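Local coordinates for fucolectin-related protein (Streptococcus pneumoniae, PDB 2WMF) that probably hydrolyses host blood-group carbohydrate antigens, acting as the catalytic module of a family 98 glycoside hydrolase, at residues G61-I66 / N112-L117; E135-Y140 / A171-H176; I178-E183 / V289-C294. All coordinates share one frame; numbering follows the deposited sequence.

All three contacts belong to the catalytic module's eight-stranded parallel barrel. Contact 1 joins the helix after the first strand to the turn leading into the third, contact 2 packs helix 130-139 against the turn that follows helix 159-172, and contact 3 spans the barrel interior between the fifth and eighth strands. Centres lie about 18 Å from contact 1 to either other and about 22 Å between contacts 2 and 3. F116, in a segment of contact 1, touches both others (CE1 4.0 Å from H176 O, 3.7 Å from I178 CD1), and contacts 2 and 3 adjoin along the chain. The active site of such barrels lies at the C-terminal strand ends, towards which contact 3's segments run.

Contact 1: G61-I66 / N112-L117; sequences GAWEAI and NIPVFL
W63 reaches across to I113 and P114 with one face of its indole. Its CB already touches the far end of I113, at 3.8 Å from CD1. Next, CG and CD1 both meet I113 CG1, which lies over the five-membered ring, 4.0 Å from its centroid and 25° off the normal, a CH-pi contact. The ring is placed there by the first torsion of W63, which sets CG anti to the backbone N (chi1 -164°). At the fusion side, CE3 is 4.0 Å from the second branch of I113, CG2. This packing sits on the flank of the (beta/alpha)8 barrel, where the chain enters strand 115-121: helix 59-64 follows the first strand, while I113 and P114 lead into strand 115-121 from a Schellman motif at N112, which closes helix 95-111. Farther out, the six-membered ring carries P114: CZ2 meets CD, and the outermost atom, CH2, is 3.6 Å from both CD and CG of the proline. P114 CD stands over this ring, 3.9 Å from its centroid and 24° off the normal, making a second CH-pi contact on the same face as I113. The indole NE1 donates a weak bond of 3.3 Å to a water that in turn donates weakly to N112 O. K71 adds a cation-pi contact to the indole, and its NZ also bonds to the carbonyl oxygens of W63 and I66.

Contact 2: E135-Y140 / A171-H176; sequences EQFQKY and AKYGAH
Two adjacent outer helices of the barrel, 130-139 and 159-172, meet near their C-terminal ends, where F137 and Q138 of the first pack on Y173 and A175 just beyond the second. The closest backbones are those of F137 and Y173, with CA atoms 6.7 Å apart. F137 CB stands over the face of the Y173 ring, 3.6 Å from its centroid, which qualifies as a CH-pi contact; Y173 CB lies in turn over the F137 ring, at the longer distance of 4.3 Å from its centroid. The two rings are near parallel, at 24°, yet slid so far apart (centroids 5.4 Å) that they barely overlap, so the CB atoms and not ring stacking carry the contact. With CG anti to the carbonyl carbon (chi1 -79°), F137 turns its CE1 and CZ towards A175, whose CB is 3.4 Å from each. At the other end of Y173, the extended Q138 chain passes alongside the hydroxyl, its amide plane only 4° from the ring plane. Y173 OH and Q138 NE2 both hydrogen-bond to D134 OD1, while D134 OD2 forms a salt bridge with K172 NZ. The contact is thus divided by chemistry: an apolar inner part built on F137, and an outer rim where one carboxylate, whose charge the lysine probably helps to balance, accepts from the polar ends of both segments.

Contact 3: I178-E183 / V289-C294; sequences IWHDHE and VYNFEC
H180 and N291 meet side chain to side chain, their CA atoms 9.1 Å apart, too far for neighbouring strands of a sheet. In van der Waals terms, CB of N291 lies against the far end of the imidazole, 3.5 Å from NE2 and 3.6 Å from CE1 of H180, with ring and amide planes about 60° apart. Among polar atoms, H180 NE2 and N291 ND2 approach to 3.1 Å. Each side chain also has a hydrogen bond outside the pair: H180 ND1 to T211 O, and N291 ND2 to E77 OE1. A further hydrogen bond lies within segment 289-294: N291 OD1 accepts from N of F292 at 2.9 Å, with the donor well off the C=O direction (100°) and tilted from the carbonyl plane; both ends of this amide are therefore held. Inward-pointing side chains from non-adjacent strands, here the fifth, 176-180, and the eighth, 289-293, meet across the interior of a closed eight-stranded parallel sheet, as is expected inside a (beta/alpha)8 (TIM) barrel.

Contact 1: G61-I66 / N112-L117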
ATOM      1  N   GLY A  61      20.196  -0.900 -13.003  1.00 11.89           N
ATOM      2  CA  GLY A  61      19.084  -1.756 -13.407  1.00 12.16           C
ATOM      3  C   GLY A  61      17.771  -1.420 -12.709  1.00 11.45           C
ATOM      4  O   GLY A  61      16.697  -1.519 -13.320  1.00 11.52           O
ATOM      5  N   ALA A  62      17.871  -1.042 -11.449  1.00 11.16           N
ATOM      6  CA  ALA A  62      16.689  -0.648 -10.670  1.00 11.13           C
ATOM      7  C   ALA A  62      16.024   0.564 -11.323  1.00 11.08           C
ATOM      8  O   ALA A  62      14.802   0.626 -11.454  1.00 11.27           O
ATOM      9  CB  ALA A  62      17.064  -0.325  -9.231  1.00 11.70           C
ATOM     10  N   TRP A  63      16.824   1.582 -11.678  1.00 11.89           N
ATOM     11  CA  TRP A  63      16.234   2.788 -12.273  1.00 10.87           C
ATOM     12  C   TRP A  63      15.755   2.494 -13.702  1.00 11.77           C
ATOM     13  O   TRP A  63      14.702   2.983 -14.132  1.00 13.11           O
ATOM     14  CB  TRP A  63      17.219   3.943 -12.196  1.00 10.88           C
ATOM     15  CG  TRP A  63      16.621   5.289 -12.405  1.00 11.14           C
ATOM     16  CD1 TRP A  63      17.028   6.204 -13.319  1.00 12.37           C
ATOM     17  CD2 TRP A  63      15.593   5.917 -11.635  1.00 11.34           C
ATOM     18  NE1 TRP A  63      16.289   7.363 -13.191  1.00 12.21           N
ATOM     19  CE2 TRP A  63      15.397   7.205 -12.166  1.00 12.58           C
ATOM     20  CE3 TRP A  63      14.804   5.509 -10.557  1.00 11.83           C
ATOM     21  CZ2 TRP A  63      14.436   8.093 -11.659  1.00 10.97           C
ATOM     22  CZ3 TRP A  63      13.837   6.370 -10.064  1.00 11.28           C
ATOM     23  CH2 TRP A  63      13.659   7.651 -10.612  1.00 12.38           C
ATOM     24  N   GLU A  64      16.473   1.633 -14.424  1.00 12.36           N
ATOM     25  CA  GLU A  64      15.981   1.163 -15.738  1.00 13.82           C
ATOM     26  C   GLU A  64      14.614   0.485 -15.661  1.00 13.18           C
ATOM     27  O   GLU A  64      13.825   0.574 -16.602  1.00 13.78           O
ATOM     28  CB  GLU A  64      17.002   0.259 -16.432  1.00 13.90           C
ATOM     29  CG  GLU A  64      18.213   1.074 -16.899  1.00 18.22           C
ATOM     30  CD  GLU A  64      19.349   0.251 -17.457  1.00 20.00           C
ATOM     31  OE1 GLU A  64      19.299  -1.004 -17.340  1.00 24.29           O
ATOM     32  OE2 GLU A  64      20.316   0.870 -18.001  1.00 25.52           O
ATOM     33  N   ALA A  65      14.328  -0.142 -14.529  1.00 13.17           N
ATOM     34  CA  ALA A  65      13.067  -0.858 -14.331  1.00 12.24           C
ATOM     35  C   ALA A  65      11.850   0.066 -14.189  1.00 12.12           C
ATOM     36  O   ALA A  65      10.705  -0.357 -14.339  1.00 11.93           O
ATOM     37  CB  ALA A  65      13.172  -1.769 -13.073  1.00 12.72           C
ATOM     38  N   ILE A  66      12.106   1.337 -13.855  1.00 10.96           N
ATOM     39  CA  ILE A  66      11.034   2.293 -13.559  1.00 11.47           C
ATOM     40  C   ILE A  66      10.607   2.930 -14.888  1.00 12.44           C
ATOM     41  O   ILE A  66      11.460   3.590 -15.582  1.00 12.33           O
ATOM     42  CB  ILE A  66      11.467   3.393 -12.584  1.00 10.96           C
ATOM     43  CG1 ILE A  66      12.107   2.832 -11.299  1.00 11.11           C
ATOM     44  CG2 ILE A  66      10.292   4.332 -12.309  1.00 10.93           C
ATOM     45  CD1 ILE A  66      11.284   1.808 -10.497  1.00 10.77           C
ATOM     46  N   ASN A 112      22.275  10.275 -11.481  1.00 17.59           N
ATOM     47  CA  ASN A 112      21.124  11.121 -11.137  1.00 17.44           C
ATOM     48  C   ASN A 112      19.872  10.369 -10.698  1.00 16.78           C
ATOM     49  O   ASN A 112      18.747  10.730 -11.022  1.00 16.49           O
ATOM     50  CB  ASN A 112      20.802  12.178 -12.202  1.00 19.77           C
ATOM     51  CG  ASN A 112      21.254  13.514 -11.757  1.00 26.61           C
ATOM     52  OD1 ASN A 112      20.619  14.152 -10.886  1.00 33.51           O
ATOM     53  ND2 ASN A 112      22.421  13.920 -12.239  1.00 31.94           N
ATOM     54  N   ILE A 113      20.103   9.357  -9.887  1.00 13.56           N
ATOM     55  CA  ILE A 113      18.985   8.503  -9.399  1.00 13.63           C
ATOM     56  C   ILE A 113      18.582   8.963  -7.994  1.00 12.94           C
ATOM     57  O   ILE A 113      19.425   8.933  -7.104  1.00 12.87           O
ATOM     58  CB  ILE A 113      19.415   7.047  -9.296  1.00 13.19           C
ATOM     59  CG1 ILE A 113      19.772   6.503 -10.685  1.00 15.26           C
ATOM     60  CG2 ILE A 113      18.283   6.173  -8.600  1.00 13.47           C
ATOM     61  CD1 ILE A 113      20.455   5.150 -10.639  1.00 14.41           C
ATOM     62  N   PRO A 114      17.304   9.342  -7.781  1.00 12.56           N
ATOM     63  CA  PRO A 114      16.865   9.767  -6.427  1.00 12.15           C
ATOM     64  C   PRO A 114      16.837   8.576  -5.457  1.00 11.51           C
ATOM     65  O   PRO A 114      16.288   7.527  -5.799  1.00 10.98           O
ATOM     66  CB  PRO A 114      15.461  10.338  -6.660  1.00 12.46           C
ATOM     67  CG  PRO A 114      14.962   9.685  -7.887  1.00 15.34           C
ATOM     68  CD  PRO A 114      16.195   9.420  -8.761  1.00 12.85           C
ATOM     69  N   VAL A 115      17.445   8.744  -4.293  1.00  9.94           N
ATOM     70  CA  VAL A 115      17.509   7.696  -3.308  1.00 10.24           C
ATOM     71  C   VAL A 115      17.114   8.129  -1.898  1.00 10.41           C
ATOM     72  O   VAL A 115      17.223   9.303  -1.525  1.00  9.97           O
ATOM     73  CB  VAL A 115      18.910   7.028  -3.283  1.00 10.07           C
ATOM     74  CG1 VAL A 115      19.262   6.384  -4.646  1.00 10.74           C
ATOM     75  CG2 VAL A 115      20.000   8.035  -2.810  1.00 11.10           C
ATOM     76  N   PHE A 116      16.638   7.134  -1.124  1.00 10.25           N
ATOM     77  CA  PHE A 116      16.429   7.236   0.317  1.00 10.02           C
ATOM     78  C   PHE A 116      17.231   6.116   1.002  1.00 10.81           C
ATOM     79  O   PHE A 116      17.246   5.021   0.501  1.00 12.19           O
ATOM     80  CB  PHE A 116      14.934   6.987   0.646  1.00  9.87           C
ATOM     81  CG  PHE A 116      14.020   8.129   0.263  1.00  8.89           C
ATOM     82  CD1 PHE A 116      13.531   8.985   1.219  1.00 10.69           C
ATOM     83  CD2 PHE A 116      13.616   8.289  -1.056  1.00 10.16           C
ATOM     84  CE1 PHE A 116      12.663  10.032   0.875  1.00 10.25           C
ATOM     85  CE2 PHE A 116      12.742   9.350  -1.428  1.00 10.57           C
ATOM     86  CZ  PHE A 116      12.296  10.224  -0.452  1.00  8.92           C
ATOM     87  N   LEU A 117      17.870   6.431   2.128  1.00  9.35           N
ATOM     88  CA  LEU A 117      18.675   5.481   2.896  1.00  9.76           C
ATOM     89  C   LEU A 117      17.875   4.979   4.090  1.00  9.76           C
ATOM     90  O   LEU A 117      17.283   5.767   4.806  1.00  8.96           O
ATOM     91  CB  LEU A 117      19.948   6.120   3.447  1.00 10.56           C
ATOM     92  CG  LEU A 117      20.899   6.845   2.504  1.00 11.40           C
ATOM     93  CD1 LEU A 117      22.096   7.373   3.324  1.00 12.30           C
ATOM     94  CD2 LEU A 117      21.289   5.906   1.385  1.00 13.97           C
TER
HETATM   95  O   HOH W   1      17.732  10.185 -14.144  1.00 46.59           O

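Contact 2: E135-Y140 / A171-H176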
ATOM      1  N   GLU A 135      25.909  16.032   6.700  1.00 15.12           N
ATOM      2  CA  GLU A 135      27.017  16.064   5.730  1.00 15.16           C
ATOM      3  C   GLU A 135      26.630  15.414   4.419  1.00 15.18           C
ATOM      4  O   GLU A 135      26.953  15.918   3.353  1.00 15.13           O
ATOM      5  CB  GLU A 135      28.262  15.370   6.312  1.00 15.87           C
ATOM      6  CG  GLU A 135      28.893  16.169   7.425  1.00 17.51           C
ATOM      7  CD  GLU A 135      29.974  15.386   8.195  1.00 21.42           C
ATOM      8  OE1 GLU A 135      30.171  14.163   7.945  1.00 27.60           O
ATOM      9  OE2 GLU A 135      30.621  16.013   9.082  1.00 28.29           O
ATOM     10  N   GLN A 136      25.924  14.287   4.487  1.00 13.96           N
ATOM     11  CA  GLN A 136      25.521  13.620   3.276  1.00 14.04           C
ATOM     12  C   GLN A 136      24.499  14.445   2.474  1.00 13.37           C
ATOM     13  O   GLN A 136      24.605  14.502   1.253  1.00 14.10           O
ATOM     14  CB  GLN A 136      25.028  12.182   3.525  1.00 13.71           C
ATOM     15  CG  GLN A 136      25.935  11.291   4.377  1.00 12.91           C
ATOM     16  CD  GLN A 136      27.433  11.504   4.102  1.00 14.85           C
ATOM     17  OE1 GLN A 136      27.891  11.416   2.942  1.00 16.19           O
ATOM     18  NE2 GLN A 136      28.192  11.820   5.153  1.00 14.93           N
ATOM     19  N   PHE A 137      23.551  15.100   3.152  1.00 13.26           N
ATOM     20  CA  PHE A 137      22.605  15.987   2.458  1.00 13.57           C
ATOM     21  C   PHE A 137      23.341  17.151   1.763  1.00 14.38           C
ATOM     22  O   PHE A 137      22.971  17.549   0.674  1.00 14.73           O
ATOM     23  CB  PHE A 137      21.569  16.565   3.419  1.00 13.19           C
ATOM     24  CG  PHE A 137      20.438  15.636   3.784  1.00 12.75           C
ATOM     25  CD1 PHE A 137      19.682  15.025   2.797  1.00 13.46           C
ATOM     26  CD2 PHE A 137      20.074  15.460   5.122  1.00 12.68           C
ATOM     27  CE1 PHE A 137      18.587  14.180   3.126  1.00 12.14           C
ATOM     28  CE2 PHE A 137      18.985  14.641   5.450  1.00 11.93           C
ATOM     29  CZ  PHE A 137      18.241  14.002   4.434  1.00 11.00           C
ATOM     30  N   GLN A 138      24.378  17.666   2.414  1.00 15.37           N
ATOM     31  CA  GLN A 138      25.137  18.776   1.829  1.00 17.02           C
ATOM     32  C   GLN A 138      25.806  18.333   0.535  1.00 17.51           C
ATOM     33  O   GLN A 138      25.879  19.089  -0.439  1.00 18.88           O
ATOM     34  CB  GLN A 138      26.207  19.263   2.799  1.00 18.09           C
ATOM     35  CG  GLN A 138      25.689  19.950   4.007  1.00 19.68           C
ATOM     36  CD  GLN A 138      26.840  20.351   4.925  1.00 21.71           C
ATOM     37  OE1 GLN A 138      27.747  21.082   4.484  1.00 26.29           O
ATOM     38  NE2 GLN A 138      26.842  19.856   6.188  1.00 23.47           N
ATOM     39  N   LYS A 139      26.337  17.127   0.535  1.00 16.79           N
ATOM     40  CA  LYS A 139      27.143  16.648  -0.565  1.00 17.15           C
ATOM     41  C   LYS A 139      26.361  16.089  -1.751  1.00 16.25           C
ATOM     42  O   LYS A 139      26.814  16.181  -2.895  1.00 17.41           O
ATOM     43  CB  LYS A 139      28.104  15.607  -0.038  1.00 17.17           C
ATOM     44  CG  LYS A 139      29.037  15.081  -1.122  1.00 19.39           C
ATOM     45  CD  LYS A 139      30.328  14.530  -0.575  1.00 20.67           C
ATOM     46  CE  LYS A 139      31.238  14.140  -1.745  1.00 22.55           C
ATOM     47  NZ  LYS A 139      32.515  13.564  -1.238  1.00 25.72           N
ATOM     48  N   TYR A 140      25.210  15.448  -1.474  1.00 14.68           N
ATOM     49  CA  TYR A 140      24.504  14.665  -2.474  1.00 15.02           C
ATOM     50  C   TYR A 140      23.091  15.210  -2.735  1.00 14.12           C
ATOM     51  O   TYR A 140      22.174  15.014  -1.913  1.00 13.80           O
ATOM     52  CB  TYR A 140      24.413  13.204  -2.010  1.00 14.47           C
ATOM     53  CG  TYR A 140      25.757  12.519  -1.885  1.00 14.49           C
ATOM     54  CD1 TYR A 140      26.501  12.204  -3.039  1.00 14.41           C
ATOM     55  CD2 TYR A 140      26.338  12.274  -0.636  1.00 13.91           C
ATOM     56  CE1 TYR A 140      27.731  11.606  -2.951  1.00 14.29           C
ATOM     57  CE2 TYR A 140      27.605  11.665  -0.537  1.00 13.33           C
ATOM     58  CZ  TYR A 140      28.290  11.352  -1.718  1.00 14.35           C
ATOM     59  OH  TYR A 140      29.518  10.758  -1.648  1.00 16.56           O
ATOM     60  N   ALA A 171      14.400  18.342   7.694  1.00 10.29           N
ATOM     61  CA  ALA A 171      13.710  19.631   7.480  1.00 11.66           C
ATOM     62  C   ALA A 171      14.708  20.711   7.047  1.00 12.65           C
ATOM     63  O   ALA A 171      14.362  21.614   6.267  1.00 13.71           O
ATOM     64  CB  ALA A 171      12.940  20.059   8.759  1.00 11.83           C
ATOM     65  N   LYS A 172      15.927  20.616   7.551  1.00 13.22           N
ATOM     66  CA  LYS A 172      16.980  21.583   7.208  1.00 13.61           C
ATOM     67  C   LYS A 172      17.287  21.572   5.702  1.00 13.06           C
ATOM     68  O   LYS A 172      17.657  22.612   5.094  1.00 13.92           O
ATOM     69  CB  LYS A 172      18.202  21.288   8.065  1.00 14.46           C
ATOM     70  CG  LYS A 172      19.400  22.158   7.804  1.00 14.69           C
ATOM     71  CD  LYS A 172      20.535  21.905   8.831  1.00 15.11           C
ATOM     72  CE  LYS A 172      21.850  22.558   8.400  1.00 17.37           C
ATOM     73  NZ  LYS A 172      22.986  22.151   9.239  1.00 18.27           N
ATOM     74  N   TYR A 173      17.136  20.400   5.084  1.00 12.75           N
ATOM     75  CA  TYR A 173      17.555  20.174   3.709  1.00 12.35           C
ATOM     76  C   TYR A 173      16.389  19.907   2.746  1.00 11.03           C
ATOM     77  O   TYR A 173      16.625  19.512   1.623  1.00 12.70           O
ATOM     78  CB  TYR A 173      18.590  19.015   3.661  1.00 12.38           C
ATOM     79  CG  TYR A 173      19.932  19.420   4.283  1.00 13.88           C
ATOM     80  CD1 TYR A 173      20.813  20.216   3.559  1.00 13.93           C
ATOM     81  CD2 TYR A 173      20.255  19.100   5.599  1.00 13.06           C
ATOM     82  CE1 TYR A 173      22.016  20.648   4.118  1.00 12.67           C
ATOM     83  CE2 TYR A 173      21.453  19.519   6.179  1.00 14.50           C
ATOM     84  CZ  TYR A 173      22.333  20.301   5.441  1.00 13.63           C
ATOM     85  OH  TYR A 173      23.547  20.781   5.951  1.00 15.98           O
ATOM     86  N   GLY A 174      15.144  20.098   3.189  1.00 11.78           N
ATOM     87  CA  GLY A 174      13.994  19.873   2.323  1.00 11.42           C
ATOM     88  C   GLY A 174      13.737  18.413   2.004  1.00 10.99           C
ATOM     89  O   GLY A 174      13.097  18.095   1.006  1.00 10.89           O
ATOM     90  N   ALA A 175      14.238  17.542   2.880  1.00 10.48           N
ATOM     91  CA  ALA A 175      14.146  16.119   2.692  1.00 10.57           C
ATOM     92  C   ALA A 175      12.970  15.513   3.458  1.00 10.04           C
ATOM     93  O   ALA A 175      12.279  16.216   4.227  1.00 10.31           O
ATOM     94  CB  ALA A 175      15.464  15.470   3.116  1.00 10.29           C
ATOM     95  N   HIS A 176      12.741  14.213   3.244  1.00  9.31           N
ATOM     96  CA  HIS A 176      11.659  13.485   3.954  1.00  8.72           C
ATOM     97  C   HIS A 176      12.206  12.368   4.863  1.00  8.21           C
ATOM     98  O   HIS A 176      13.099  11.624   4.477  1.00  8.67           O
ATOM     99  CB  HIS A 176      10.678  12.866   2.964  1.00  8.65           C
ATOM    100  CG  HIS A 176       9.783  13.861   2.288  1.00  8.01           C
ATOM    101  ND1 HIS A 176      10.100  14.464   1.079  1.00 10.49           N
ATOM    102  CD2 HIS A 176       8.580  14.357   2.663  1.00  9.87           C
ATOM    103  CE1 HIS A 176       9.129  15.306   0.758  1.00 10.31           C
ATOM    104  NE2 HIS A 176       8.183  15.251   1.700  1.00  7.90           N
TER

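Contact 3: I178-E183 / V289-C294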
ATOM      1  N   ILE A 178      10.808   9.038   6.480  1.00  7.45           N
ATOM      2  CA  ILE A 178       9.705   8.074   6.201  1.00  8.44           C
ATOM      3  C   ILE A 178       9.785   6.945   7.226  1.00  8.35           C
ATOM      4  O   ILE A 178      10.778   6.207   7.268  1.00  8.53           O
ATOM      5  CB  ILE A 178       9.753   7.524   4.766  1.00  8.43           C
ATOM      6  CG1 ILE A 178       9.745   8.686   3.759  1.00  9.13           C
ATOM      7  CG2 ILE A 178       8.559   6.532   4.503  1.00  8.03           C
ATOM      8  CD1 ILE A 178       9.708   8.254   2.314  1.00 10.90           C
ATOM      9  N   TRP A 179       8.719   6.820   8.025  1.00  9.15           N
ATOM     10  CA  TRP A 179       8.667   5.829   9.117  1.00  7.86           C
ATOM     11  C   TRP A 179       7.601   4.751   8.835  1.00  7.90           C
ATOM     12  O   TRP A 179       6.423   5.054   8.872  1.00  9.00           O
ATOM     13  CB  TRP A 179       8.367   6.519  10.470  1.00  8.88           C
ATOM     14  CG  TRP A 179       8.591   5.656  11.686  1.00  8.77           C
ATOM     15  CD1 TRP A 179       8.640   4.281  11.741  1.00  9.27           C
ATOM     16  CD2 TRP A 179       8.778   6.113  13.027  1.00  8.75           C
ATOM     17  NE1 TRP A 179       8.834   3.868  13.027  1.00  7.90           N
ATOM     18  CE2 TRP A 179       8.911   4.967  13.843  1.00  9.19           C
ATOM     19  CE3 TRP A 179       8.833   7.387  13.625  1.00  9.20           C
ATOM     20  CZ2 TRP A 179       9.135   5.063  15.223  1.00  8.59           C
ATOM     21  CZ3 TRP A 179       9.039   7.491  14.971  1.00  9.56           C
ATOM     22  CH2 TRP A 179       9.182   6.330  15.769  1.00  9.72           C
ATOM     23  N   HIS A 180       8.031   3.523   8.531  1.00  6.84           N
ATOM     24  CA  HIS A 180       7.117   2.391   8.313  1.00  7.51           C
ATOM     25  C   HIS A 180       7.044   1.572   9.596  1.00  8.00           C
ATOM     26  O   HIS A 180       8.064   1.067  10.114  1.00  9.33           O
ATOM     27  CB  HIS A 180       7.635   1.458   7.202  1.00  6.90           C
ATOM     28  CG  HIS A 180       7.545   2.012   5.811  1.00  8.11           C
ATOM     29  ND1 HIS A 180       6.359   2.102   5.109  1.00  9.81           N
ATOM     30  CD2 HIS A 180       8.519   2.423   4.963  1.00  8.49           C
ATOM     31  CE1 HIS A 180       6.605   2.576   3.895  1.00  9.40           C
ATOM     32  NE2 HIS A 180       7.906   2.768   3.771  1.00  8.99           N
ATOM     33  N   ASP A 181       5.829   1.395  10.118  1.00  7.89           N
ATOM     34  CA  ASP A 181       5.636   0.598  11.345  1.00  8.09           C
ATOM     35  C   ASP A 181       4.159   0.276  11.503  1.00  7.74           C
ATOM     36  O   ASP A 181       3.341   0.637  10.644  1.00  7.42           O
ATOM     37  CB  ASP A 181       6.252   1.306  12.582  1.00  7.87           C
ATOM     38  CG  ASP A 181       7.366   0.521  13.210  1.00  9.11           C
ATOM     39  OD1 ASP A 181       7.262  -0.729  13.215  1.00  9.36           O
ATOM     40  OD2 ASP A 181       8.367   1.163  13.660  1.00  8.51           O
ATOM     41  N   HIS A 182       3.825  -0.463  12.548  1.00  8.41           N
ATOM     42  CA  HIS A 182       2.526  -1.115  12.610  1.00  8.00           C
ATOM     43  C   HIS A 182       2.080  -1.336  14.046  1.00  8.77           C
ATOM     44  O   HIS A 182       2.917  -1.379  14.961  1.00  7.56           O
ATOM     45  CB  HIS A 182       2.584  -2.451  11.865  1.00  7.85           C
ATOM     46  CG  HIS A 182       1.329  -2.770  11.147  1.00  7.86           C
ATOM     47  ND1 HIS A 182       0.445  -3.760  11.515  1.00 11.66           N
ATOM     48  CD2 HIS A 182       0.772  -2.144  10.088  1.00  5.14           C
ATOM     49  CE1 HIS A 182      -0.575  -3.763  10.676  1.00  6.03           C
ATOM     50  NE2 HIS A 182      -0.408  -2.778   9.813  1.00 10.56           N
ATOM     51  N   GLU A 183       0.767  -1.530  14.181  1.00  8.24           N
ATOM     52  CA  GLU A 183       0.029  -1.887  15.386  1.00  8.84           C
ATOM     53  C   GLU A 183      -0.475  -0.692  16.136  1.00  8.60           C
ATOM     54  O   GLU A 183       0.203   0.324  16.221  1.00  8.60           O
ATOM     55  CB  GLU A 183       0.826  -2.882  16.264  1.00  8.89           C
ATOM     56  CG  GLU A 183       1.193  -4.195  15.480  1.00 10.01           C
ATOM     57  CD  GLU A 183       1.866  -5.274  16.338  1.00 11.06           C
ATOM     58  OE1 GLU A 183       1.640  -5.304  17.563  1.00 14.18           O
ATOM     59  OE2 GLU A 183       2.561  -6.119  15.761  1.00 14.40           O
ATOM     60  N   VAL A 289       2.233   7.563  -0.507  1.00  8.11           N
ATOM     61  CA  VAL A 289       3.551   6.962  -0.540  1.00  7.67           C
ATOM     62  C   VAL A 289       3.400   5.434  -0.465  1.00  8.17           C
ATOM     63  O   VAL A 289       2.754   4.944   0.423  1.00  7.61           O
ATOM     64  CB  VAL A 289       4.454   7.484   0.632  1.00  8.52           C
ATOM     65  CG1 VAL A 289       5.776   6.697   0.662  1.00 10.36           C
ATOM     66  CG2 VAL A 289       4.674   9.001   0.483  1.00  7.94           C
ATOM     67  N   TYR A 290       4.025   4.735  -1.401  1.00  7.76           N
ATOM     68  CA  TYR A 290       3.886   3.274  -1.576  1.00  7.78           C
ATOM     69  C   TYR A 290       5.258   2.614  -1.621  1.00  7.83           C
ATOM     70  O   TYR A 290       6.116   2.995  -2.445  1.00  8.18           O
ATOM     71  CB  TYR A 290       3.124   2.977  -2.872  1.00  8.30           C
ATOM     72  CG  TYR A 290       1.796   3.688  -3.017  1.00  8.95           C
ATOM     73  CD1 TYR A 290       0.607   3.064  -2.660  1.00  7.59           C
ATOM     74  CD2 TYR A 290       1.722   4.965  -3.568  1.00  8.92           C
ATOM     75  CE1 TYR A 290      -0.611   3.708  -2.815  1.00  8.65           C
ATOM     76  CE2 TYR A 290       0.511   5.633  -3.715  1.00 10.56           C
ATOM     77  CZ  TYR A 290      -0.664   4.992  -3.343  1.00  8.95           C
ATOM     78  OH  TYR A 290      -1.879   5.626  -3.497  1.00  8.93           O
ATOM     79  N   ASN A 291       5.451   1.628  -0.741  1.00  7.78           N
ATOM     80  CA  ASN A 291       6.656   0.850  -0.633  1.00  7.51           C
ATOM     81  C   ASN A 291       6.250  -0.627  -0.525  1.00  7.25           C
ATOM     82  O   ASN A 291       5.100  -0.897  -0.244  1.00  6.94           O
ATOM     83  CB  ASN A 291       7.459   1.307   0.614  1.00  6.85           C
ATOM     84  CG  ASN A 291       8.946   0.975   0.566  1.00  8.61           C
ATOM     85  OD1 ASN A 291       9.447   0.219  -0.282  1.00  9.47           O
ATOM     86  ND2 ASN A 291       9.684   1.592   1.517  1.00  7.98           N
ATOM     87  N   PHE A 292       7.195  -1.545  -0.741  1.00  8.52           N
ATOM     88  CA  PHE A 292       6.885  -2.965  -0.906  1.00  7.64           C
ATOM     89  C   PHE A 292       8.000  -3.880  -0.432  1.00  9.10           C
ATOM     90  O   PHE A 292       9.188  -3.559  -0.579  1.00  9.44           O
ATOM     91  CB  PHE A 292       6.607  -3.304  -2.382  1.00  8.83           C
ATOM     92  CG  PHE A 292       5.491  -2.493  -2.936  1.00  6.59           C
ATOM     93  CD1 PHE A 292       4.175  -2.930  -2.835  1.00  8.03           C
ATOM     94  CD2 PHE A 292       5.744  -1.224  -3.452  1.00  9.32           C
ATOM     95  CE1 PHE A 292       3.125  -2.149  -3.293  1.00  9.51           C
ATOM     96  CE2 PHE A 292       4.692  -0.406  -3.908  1.00  9.52           C
ATOM     97  CZ  PHE A 292       3.376  -0.870  -3.795  1.00  9.87           C
ATOM     98  N   GLU A 293       7.582  -5.021   0.099  1.00  8.46           N
ATOM     99  CA  GLU A 293       8.433  -6.202   0.259  1.00  8.29           C
ATOM    100  C   GLU A 293       7.564  -7.406  -0.085  1.00  8.81           C
ATOM    101  O   GLU A 293       6.363  -7.278  -0.161  1.00  8.26           O
ATOM    102  CB  GLU A 293       8.889  -6.337   1.727  1.00  8.03           C
ATOM    103  CG  GLU A 293       9.716  -5.214   2.269  1.00  9.40           C
ATOM    104  CD  GLU A 293      10.296  -5.479   3.683  1.00 10.38           C
ATOM    105  OE1 GLU A 293      10.679  -6.647   3.980  1.00 11.79           O
ATOM    106  OE2 GLU A 293      10.359  -4.515   4.488  1.00 12.58           O
ATOM    107  N   CYS A 294       8.139  -8.592  -0.284  1.00  8.70           N
ATOM    108  CA  CYS A 294       9.578  -8.873  -0.488  1.00 10.01           C
ATOM    109  C   CYS A 294       9.971  -8.668  -1.965  1.00  8.84           C
ATOM    110  O   CYS A 294       9.355  -9.253  -2.872  1.00  8.42           O
ATOM    111  CB  CYS A 294       9.852 -10.322  -0.134  1.00 10.87           C
ATOM    112  SG  CYS A 294      11.564 -10.868  -0.466  1.00 11.45           S
TER